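PDB 1XG2: pectinesterase inhibitor from Actinidia chinensis, which inhibits pectin methylesterase and may take part in regulating fruit ripening. Local coordinates for residues 48-59 against 126-136. Sequence-based numbering, arbitrary orientation.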
loop_
_atom_site.group_PDB
_atom_site.type_symbol
_atom_site.label_atom_id
_atom_site.label_comp_id
_atom_site.label_asym_id
_atom_site.label_seq_id
_atom_site.Cartn_x
_atom_site.Cartn_y
_atom_site.Cartn_z
ATOM N N SER B 48 13.287 18.414 4.681
ATOM C CA SER B 48 13.102 18.479 3.234
ATOM C C SER B 48 11.624 18.336 2.880
ATOM O O SER B 48 11.092 19.123 2.093
ATOM C CB SER B 48 13.916 17.386 2.536
ATOM O OG SER B 48 13.782 17.481 1.131
ATOM N N ALA B 49 10.960 17.343 3.469
ATOM C CA ALA B 49 9.532 17.143 3.233
ATOM C C ALA B 49 8.750 18.397 3.608
ATOM O O ALA B 49 7.813 18.766 2.920
ATOM C CB ALA B 49 9.008 15.926 4.024
ATOM N N LYS B 50 9.144 19.054 4.695
ATOM C CA LYS B 50 8.426 20.235 5.176
ATOM C C LYS B 50 8.596 21.396 4.202
ATOM O O LYS B 50 7.626 22.087 3.875
ATOM C CB LYS B 50 8.885 20.627 6.576
ATOM C CG LYS B 50 8.334 19.724 7.666
ATOM C CD LYS B 50 8.790 20.173 9.032
ATOM C CE LYS B 50 8.018 19.476 10.146
ATOM N NZ LYS B 50 8.753 19.598 11.438
ATOM N N GLN B 51 9.810 21.581 3.699
ATOM C CA GLN B 51 10.063 22.617 2.707
ATOM C C GLN B 51 9.261 22.363 1.426
ATOM O O GLN B 51 8.710 23.294 0.823
ATOM C CB GLN B 51 11.558 22.724 2.381
ATOM C CG GLN B 51 11.845 23.668 1.204
ATOM C CD GLN B 51 13.336 23.885 0.944
ATOM O OE1 GLN B 51 14.013 24.604 1.700
ATOM N NE2 GLN B 51 13.846 23.281 -0.137
ATOM N N THR B 52 9.197 21.102 1.006
ATOM C CA THR B 52 8.520 20.749 -0.227
ATOM C C THR B 52 7.011 20.924 -0.103
ATOM O O THR B 52 6.358 21.320 -1.063
ATOM C CB THR B 52 8.909 19.326 -0.664
ATOM O OG1 THR B 52 10.313 19.299 -0.965
ATOM C CG2 THR B 52 8.246 18.945 -1.971
ATOM N N SER B 53 6.471 20.672 1.085
ATOM C CA SER B 53 5.067 20.951 1.363
ATOM C C SER B 53 4.746 22.416 1.022
ATOM O O SER B 53 3.698 22.723 0.448
ATOM C CB SER B 53 4.757 20.659 2.837
ATOM O OG SER B 53 3.450 21.087 3.172
ATOM N N LYS B 54 5.665 23.312 1.364
ATOM C CA LYS B 54 5.477 24.744 1.074
ATOM C C LYS B 54 5.618 25.050 -0.406
ATOM O O LYS B 54 4.901 25.892 -0.935
ATOM C CB LYS B 54 6.460 25.588 1.880
ATOM C CG LYS B 54 6.313 25.410 3.367
ATOM C CD LYS B 54 7.337 26.224 4.121
ATOM C CE LYS B 54 6.991 26.248 5.591
ATOM N NZ LYS B 54 8.226 26.306 6.421
ATOM N N ILE B 55 6.539 24.355 -1.076
ATOM C CA ILE B 55 6.707 24.471 -2.518
ATOM C C ILE B 55 5.424 24.066 -3.240
ATOM O O ILE B 55 4.983 24.745 -4.168
ATOM C CB ILE B 55 7.893 23.624 -3.010
ATOM C CG1 ILE B 55 9.199 24.286 -2.567
ATOM C CG2 ILE B 55 7.828 23.444 -4.542
ATOM C CD1 ILE B 55 10.437 23.412 -2.757
ATOM N N ILE B 56 4.816 22.968 -2.806
ATOM C CA ILE B 56 3.572 22.506 -3.420
ATOM C C ILE B 56 2.450 23.512 -3.185
ATOM O O ILE B 56 1.701 23.819 -4.101
ATOM C CB ILE B 56 3.178 21.100 -2.893
ATOM C CG1 ILE B 56 4.223 20.068 -3.331
ATOM C CG2 ILE B 56 1.835 20.696 -3.428
ATOM C CD1 ILE B 56 4.256 18.811 -2.440
ATOM N N ALA B 57 2.339 24.022 -1.968
ATOM C CA ALA B 57 1.318 25.022 -1.662
ATOM C C ALA B 57 1.487 26.234 -2.601
ATOM O O ALA B 57 0.510 26.759 -3.148
ATOM C CB ALA B 57 1.412 25.429 -0.224
ATOM N N SER B 58 2.737 26.621 -2.840
ATOM C CA SER B 58 3.038 27.776 -3.692
ATOM C C SER B 58 2.668 27.508 -5.156
ATOM O O SER B 58 2.079 28.370 -5.811
ATOM C CB SER B 58 4.519 28.182 -3.524
ATOM O OG SER B 58 4.840 29.371 -4.227
ATOM N N LEU B 59 2.960 26.305 -5.656
ATOM C CA LEU B 59 2.588 25.907 -7.017
ATOM C C LEU B 59 1.070 25.866 -7.235
ATOM O O LEU B 59 0.582 26.273 -8.291
ATOM C CB LEU B 59 3.197 24.540 -7.359
ATOM C CG LEU B 59 4.723 24.529 -7.479
ATOM C CD1 LEU B 59 5.286 23.115 -7.498
ATOM C CD2 LEU B 59 5.160 25.280 -8.728
ATOM N N PRO B 126 6.311 20.221 -12.685
ATOM C CA PRO B 126 7.362 21.239 -12.636
ATOM C C PRO B 126 8.686 20.616 -12.210
ATOM O O PRO B 126 8.712 19.781 -11.303
ATOM C CB PRO B 126 6.859 22.225 -11.588
ATOM C CG PRO B 126 5.428 21.944 -11.441
ATOM C CD PRO B 126 5.239 20.500 -11.721
ATOM N N THR B 127 9.760 20.995 -12.894
ATOM C CA THR B 127 11.101 20.530 -12.566
ATOM C C THR B 127 11.428 20.672 -11.088
ATOM O O THR B 127 12.003 19.761 -10.506
ATOM C CB THR B 127 12.140 21.290 -13.400
ATOM O OG1 THR B 127 11.925 20.991 -14.784
ATOM C CG2 THR B 127 13.540 20.754 -13.126
ATOM N N GLN B 128 11.054 21.803 -10.491
ATOM C CA GLN B 128 11.281 22.069 -9.065
ATOM C C GLN B 128 10.721 20.949 -8.176
ATOM O O GLN B 128 11.341 20.536 -7.193
ATOM C CB GLN B 128 10.615 23.389 -8.658
ATOM C CG GLN B 128 10.959 23.833 -7.246
ATOM C CD GLN B 128 10.304 25.136 -6.792
ATOM O OE1 GLN B 128 10.814 25.764 -5.865
ATOM N NE2 GLN B 128 9.181 25.522 -7.397
ATOM N N LEU B 129 9.521 20.496 -8.505
ATOM C CA LEU B 129 8.861 19.458 -7.720
ATOM C C LEU B 129 9.469 18.090 -8.026
ATOM O O LEU B 129 9.646 17.276 -7.125
ATOM C CB LEU B 129 7.363 19.475 -7.998
ATOM C CG LEU B 129 6.496 18.488 -7.221
ATOM C CD1 LEU B 129 6.707 18.642 -5.735
ATOM C CD2 LEU B 129 5.034 18.715 -7.598
ATOM N N HIS B 130 9.764 17.819 -9.294
ATOM C CA HIS B 130 10.436 16.575 -9.652
ATOM C C HIS B 130 11.731 16.438 -8.832
ATOM O O HIS B 130 11.981 15.397 -8.237
ATOM C CB HIS B 130 10.687 16.489 -11.165
ATOM C CG HIS B 130 11.514 15.314 -11.574
ATOM N ND1 HIS B 130 11.209 14.024 -11.198
ATOM C CD2 HIS B 130 12.644 15.231 -12.318
ATOM C CE1 HIS B 130 12.111 13.197 -11.698
ATOM N NE2 HIS B 130 12.993 13.904 -12.382
ATOM N N GLN B 131 12.514 17.510 -8.734
ATOM C CA GLN B 131 13.777 17.446 -7.996
ATOM C C GLN B 131 13.554 17.251 -6.504
ATOM O O GLN B 131 14.298 16.503 -5.854
ATOM C CB GLN B 131 14.645 18.681 -8.261
ATOM C CG GLN B 131 15.236 18.720 -9.679
ATOM C CD GLN B 131 16.190 17.570 -9.962
ATOM O OE1 GLN B 131 17.190 17.399 -9.260
ATOM N NE2 GLN B 131 15.877 16.774 -10.974
ATOM N N ALA B 132 12.527 17.903 -5.968
ATOM C CA ALA B 132 12.204 17.817 -4.546
ATOM C C ALA B 132 11.742 16.402 -4.163
ATOM O O ALA B 132 12.095 15.926 -3.094
ATOM C CB ALA B 132 11.144 18.877 -4.169
ATOM N N ASP B 133 10.970 15.739 -5.038
ATOM C CA ASP B 133 10.567 14.339 -4.847
ATOM C C ASP B 133 11.789 13.418 -4.804
ATOM O O ASP B 133 11.916 12.572 -3.916
ATOM C CB ASP B 133 9.654 13.849 -5.989
ATOM C CG ASP B 133 8.263 14.505 -5.993
ATOM O OD1 ASP B 133 7.819 15.034 -4.951
ATOM O OD2 ASP B 133 7.539 14.513 -7.017
ATOM N N LEU B 134 12.691 13.582 -5.771
ATOM C CA LEU B 134 13.871 12.721 -5.852
ATOM C C LEU B 134 14.755 12.932 -4.644
ATOM O O LEU B 134 15.406 11.985 -4.162
ATOM C CB LEU B 134 14.688 12.964 -7.124
ATOM C CG LEU B 134 14.064 12.563 -8.455
ATOM C CD1 LEU B 134 15.085 12.779 -9.570
ATOM C CD2 LEU B 134 13.572 11.126 -8.437
ATOM N N LYS B 135 14.770 14.161 -4.138
ATOM C CA LYS B 135 15.550 14.470 -2.954
ATOM C C LYS B 135 14.975 13.785 -1.704
ATOM O O LYS B 135 15.713 13.231 -0.911
ATOM C CB LYS B 135 15.636 15.975 -2.735
ATOM C CG LYS B 135 16.637 16.365 -1.677
ATOM C CD LYS B 135 16.532 17.829 -1.331
ATOM C CE LYS B 135 17.898 18.519 -1.219
ATOM N NZ LYS B 135 17.846 19.560 -0.128
ATOM N N LEU B 136 13.662 13.826 -1.530
ATOM C CA LEU B 136 13.076 13.168 -0.374
ATOM C C LEU B 136 13.352 11.679 -0.457
ATOM O O LEU B 136 13.621 11.048 0.551
ATOM C CB LEU B 136 11.574 13.393 -0.303
ATOM C CG LEU B 136 10.924 12.765 0.931
ATOM C CD1 LEU B 136 11.589 13.271 2.192
ATOM C CD2 LEU B 136 9.416 13.055 0.942
HETATM O O HOH W 1 11.544 17.034 -0.593
HETATM O O HOH W 2 14.749 19.918 0.455
#
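The side-chain amide of Gln128 is laid by one face on Ile55: methyl CG2 stands almost directly over the amide carbon CD at 3.7 Å, and, on that same face, CD1 lies off to the side of OE1, 3.9 Å away. At the amide's NE2 end comes Leu59 CD2, while Leu59 CD1 slides past the ring of Pro126, 4.1 Å from its CG. Were Ile55 cut back to alanine, the Gln128 amide would probably lose the methyls its face rests on and turn more freely. These residues illustrate how the first and last long helices of a four-helix bundle, 34-60 and 127-149, pair antiparallel: their axes here lie 9.9 Å apart at 161°. Deeper in, Leu129 CD1 meets Ile56 CG1 at 3.7 Å, and Tyr79 of helix 66-95 touches both Thr52 and Ile56. Thr52 fits tightly against Ala132, whose CB sits 3.3 Å from its OG1. With chi1 at -64°, Thr52 turns OG1 to a water and CG2, anti to the backbone N, toward Ala132 and Leu129. That water joins Thr52 OG1 (2.6 Å), Ser48 OG and the carbonyl oxygen of Ala132, to which it donates; a second bridges Ser48 OG to Lys135 NZ.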